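Local coordinates for uncharacterized protein, DUF633, LMOf2365_1472 (Listeria monocytogenes str. 4b F2365, PDB 3GNL) that is uncharacterized but probably methylates N1 of an adenine in tRNA, using a Rossmann-like methyltransferase domain, at residues Leu12-Ser17 and Ser145-Arg150. Sequence-based numbering, arbitrary orientation.
Sequences LEKVAS and SEAILR
Lys14 joins the two segments, and its carbonyl O is gripped from within its own segment by Ser17: Ser17 OG donates a hydrogen bond of 2.7 Å to Lys14 O, tilted 18° from the carbonyl plane, and Ser17 N adds a weak one. The lysine side chain meets the strand through its methylenes alone, on the side chains of Ala147 and Leu149. CG stands anti to the backbone N (chi1 -171°), and a bend at chi2 (62°) turns the rest of the chain across Ala147, bringing Lys14 CE to 3.5 Å from Ala147 CB. Lys14 CG lies 3.9 Å from Ala147 CB, so two methylenes share the one methyl. Nearer the root, Leu149 CD2 packs against Lys14 CB at 3.6 Å, and Lys14 CG is 3.8 Å from Leu149 CD2; the two side chains run past each other in opposite directions. The interface is small, 121 Å² in all, and purely van der Waals in character. Glu146, on the other face of the strand, forms a salt bridge with Arg133. The strand order 3-2-1-4-5-7-6, with antiparallel strand 154-163 inserted before edge strand 141-151, is consistent with a Rossmann-like (class I) methyltransferase. Helix 10-16 rests on one face of this sheet at that edge, where Lys14 and Val15 also touch Ile158 of strand 154-163 and Val15 and Ala16 pack on helix 34-41.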
ATOM      1  N   LEU A  12      -3.303  -5.348  -9.327  1.00 20.77           N
ATOM      2  CA  LEU A  12      -3.692  -4.034  -9.835  1.00 19.72           C
ATOM      3  C   LEU A  12      -5.177  -3.905 -10.051  1.00 19.95           C
ATOM      4  O   LEU A  12      -5.697  -2.810  -9.892  1.00 21.01           O
ATOM      5  CB  LEU A  12      -2.896  -3.645 -11.092  1.00 20.06           C
ATOM      6  CG  LEU A  12      -1.421  -3.350 -10.808  1.00 21.79           C
ATOM      7  CD1 LEU A  12      -0.735  -3.178 -12.188  1.00 23.02           C
ATOM      8  CD2 LEU A  12      -1.200  -2.143  -9.903  1.00 24.59           C
ATOM      9  N   GLU A  13      -5.860  -5.009 -10.343  1.00 21.89           N
ATOM     10  CA  GLU A  13      -7.302  -5.015 -10.481  1.00 23.27           C
ATOM     11  C   GLU A  13      -7.922  -4.674  -9.118  1.00 22.99           C
ATOM     12  O   GLU A  13      -8.871  -3.856  -9.034  1.00 23.11           O
ATOM     13  CB  GLU A  13      -7.778  -6.378 -10.952  1.00 26.70           C
ATOM     14  CG  GLU A  13      -9.308  -6.472 -11.119  1.00 32.67           C
ATOM     15  CD  GLU A  13      -9.738  -7.785 -11.732  1.00 37.95           C
ATOM     16  OE1 GLU A  13      -9.498  -8.850 -11.123  1.00 40.66           O
ATOM     17  OE2 GLU A  13     -10.295  -7.764 -12.847  1.00 41.98           O
ATOM     18  N   LYS A  14      -7.352  -5.232  -8.056  1.00 20.62           N
ATOM     19  CA  LYS A  14      -7.893  -4.943  -6.727  1.00 21.84           C
ATOM     20  C   LYS A  14      -7.686  -3.494  -6.377  1.00 20.59           C
ATOM     21  O   LYS A  14      -8.576  -2.846  -5.850  1.00 20.55           O
ATOM     22  CB  LYS A  14      -7.361  -5.930  -5.645  1.00 21.42           C
ATOM     23  CG  LYS A  14      -8.083  -5.790  -4.289  1.00 22.92           C
ATOM     24  CD  LYS A  14      -9.584  -6.112  -4.469  1.00 24.72           C
ATOM     25  CE  LYS A  14     -10.264  -6.372  -3.157  1.00 26.75           C
ATOM     26  NZ  LYS A  14     -11.721  -6.632  -3.416  1.00 28.94           N
ATOM     27  N   VAL A  15      -6.483  -2.960  -6.672  1.00 19.99           N
ATOM     28  CA  VAL A  15      -6.198  -1.573  -6.419  1.00 18.70           C
ATOM     29  C   VAL A  15      -7.222  -0.667  -7.170  1.00 18.09           C
ATOM     30  O   VAL A  15      -7.790   0.261  -6.571  1.00 21.18           O
ATOM     31  CB  VAL A  15      -4.724  -1.244  -6.818  1.00 18.63           C
ATOM     32  CG1 VAL A  15      -4.506   0.224  -6.833  1.00 20.63           C
ATOM     33  CG2 VAL A  15      -3.731  -1.934  -5.860  1.00 20.63           C
ATOM     34  N   ALA A  16      -7.406  -0.952  -8.464  1.00 19.86           N
ATOM     35  CA  ALA A  16      -8.326  -0.207  -9.350  1.00 21.29           C
ATOM     36  C   ALA A  16      -9.762  -0.287  -8.866  1.00 23.37           C
ATOM     37  O   ALA A  16     -10.533   0.648  -9.110  1.00 22.21           O
ATOM     38  CB  ALA A  16      -8.215  -0.724 -10.761  1.00 22.35           C
ATOM     39  N   SER A  17     -10.093  -1.374  -8.161  1.00 22.31           N
ATOM     40  CA  SER A  17     -11.500  -1.585  -7.753  1.00 22.96           C
ATOM     41  C   SER A  17     -11.952  -0.522  -6.745  1.00 23.85           C
ATOM     42  O   SER A  17     -13.151  -0.382  -6.499  1.00 25.00           O
ATOM     43  CB  SER A  17     -11.715  -2.983  -7.157  1.00 23.65           C
ATOM     44  OG  SER A  17     -11.238  -3.034  -5.836  1.00 23.88           O
ATOM     45  N   SER A 145     -11.025   0.904   3.889  1.00 20.47           N
ATOM     46  CA  SER A 145     -11.121  -0.413   3.291  1.00 21.52           C
ATOM     47  C   SER A 145      -9.709  -0.979   3.288  1.00 17.63           C
ATOM     48  O   SER A 145      -8.747  -0.229   3.259  1.00 19.71           O
ATOM     49  CB  SER A 145     -11.579  -0.356   1.826  1.00 22.12           C
ATOM     50  OG  SER A 145     -12.960  -0.004   1.689  1.00 24.60           O
ATOM     51  N   GLU A 146      -9.662  -2.324   3.343  1.00 19.34           N
ATOM     52  CA  GLU A 146      -8.395  -3.054   3.072  1.00 17.71           C
ATOM     53  C   GLU A 146      -8.697  -4.359   2.414  1.00 18.70           C
ATOM     54  O   GLU A 146      -9.803  -4.927   2.516  1.00 21.25           O
ATOM     55  CB  GLU A 146      -7.634  -3.344   4.388  1.00 18.72           C
ATOM     56  CG  GLU A 146      -7.304  -2.106   5.225  1.00 19.39           C
ATOM     57  CD  GLU A 146      -6.542  -2.451   6.530  1.00 20.73           C
ATOM     58  OE1 GLU A 146      -7.179  -3.125   7.393  1.00 20.63           O
ATOM     59  OE2 GLU A 146      -5.370  -2.050   6.622  1.00 20.87           O
ATOM     60  N   ALA A 147      -7.672  -4.859   1.733  1.00 18.66           N
ATOM     61  CA  ALA A 147      -7.745  -6.158   1.111  1.00 18.85           C
ATOM     62  C   ALA A 147      -6.410  -6.856   1.278  1.00 18.56           C
ATOM     63  O   ALA A 147      -5.369  -6.210   1.380  1.00 20.43           O
ATOM     64  CB  ALA A 147      -8.112  -6.073  -0.365  1.00 19.68           C
ATOM     65  N   ILE A 148      -6.474  -8.174   1.249  1.00 20.04           N
ATOM     66  CA  ILE A 148      -5.266  -9.016   1.259  1.00 19.92           C
ATOM     67  C   ILE A 148      -5.484 -10.067   0.205  1.00 22.05           C
ATOM     68  O   ILE A 148      -6.573 -10.647   0.121  1.00 23.91           O
ATOM     69  CB  ILE A 148      -4.895  -9.573   2.698  1.00 20.48           C
ATOM     70  CG1 ILE A 148      -3.479 -10.134   2.719  1.00 22.09           C
ATOM     71  CG2 ILE A 148      -5.962 -10.472   3.282  1.00 22.79           C
ATOM     72  CD1 ILE A 148      -2.925 -10.411   4.121  1.00 22.78           C
ATOM     73  N   LEU A 149      -4.473 -10.280  -0.639  1.00 21.54           N
ATOM     74  CA  LEU A 149      -4.634 -11.265  -1.696  1.00 24.09           C
ATOM     75  C   LEU A 149      -3.317 -11.973  -1.921  1.00 23.21           C
ATOM     76  O   LEU A 149      -2.247 -11.512  -1.463  1.00 22.56           O
ATOM     77  CB  LEU A 149      -5.166 -10.611  -2.977  1.00 25.92           C
ATOM     78  CG  LEU A 149      -4.346  -9.494  -3.627  1.00 28.66           C
ATOM     79  CD1 LEU A 149      -3.392  -9.961  -4.749  1.00 29.83           C
ATOM     80  CD2 LEU A 149      -5.299  -8.442  -4.184  1.00 31.49           C
ATOM     81  N   ARG A 150      -3.382 -13.103  -2.607  1.00 25.96           N
ATOM     82  CA  ARG A 150      -2.163 -13.822  -2.972  1.00 27.62           C
ATOM     83  C   ARG A 150      -2.116 -13.910  -4.503  1.00 28.17           C
ATOM     84  O   ARG A 150      -3.094 -14.276  -5.140  1.00 29.70           O
ATOM     85  CB  ARG A 150      -2.142 -15.203  -2.288  1.00 29.34           C
ATOM     86  CG  ARG A 150      -0.837 -16.007  -2.519  1.00 31.94           C
ATOM     87  CD  ARG A 150      -0.594 -17.211  -1.599  1.00 34.74           C
ATOM     88  NE  ARG A 150      -1.780 -17.715  -0.906  1.00 39.07           N
ATOM     89  CZ  ARG A 150      -1.923 -17.709   0.422  1.00 39.61           C
ATOM     90  NH1 ARG A 150      -3.020 -18.178   0.979  1.00 39.97           N
ATOM     91  NH2 ARG A 150      -0.953 -17.244   1.196  1.00 40.86           N
TER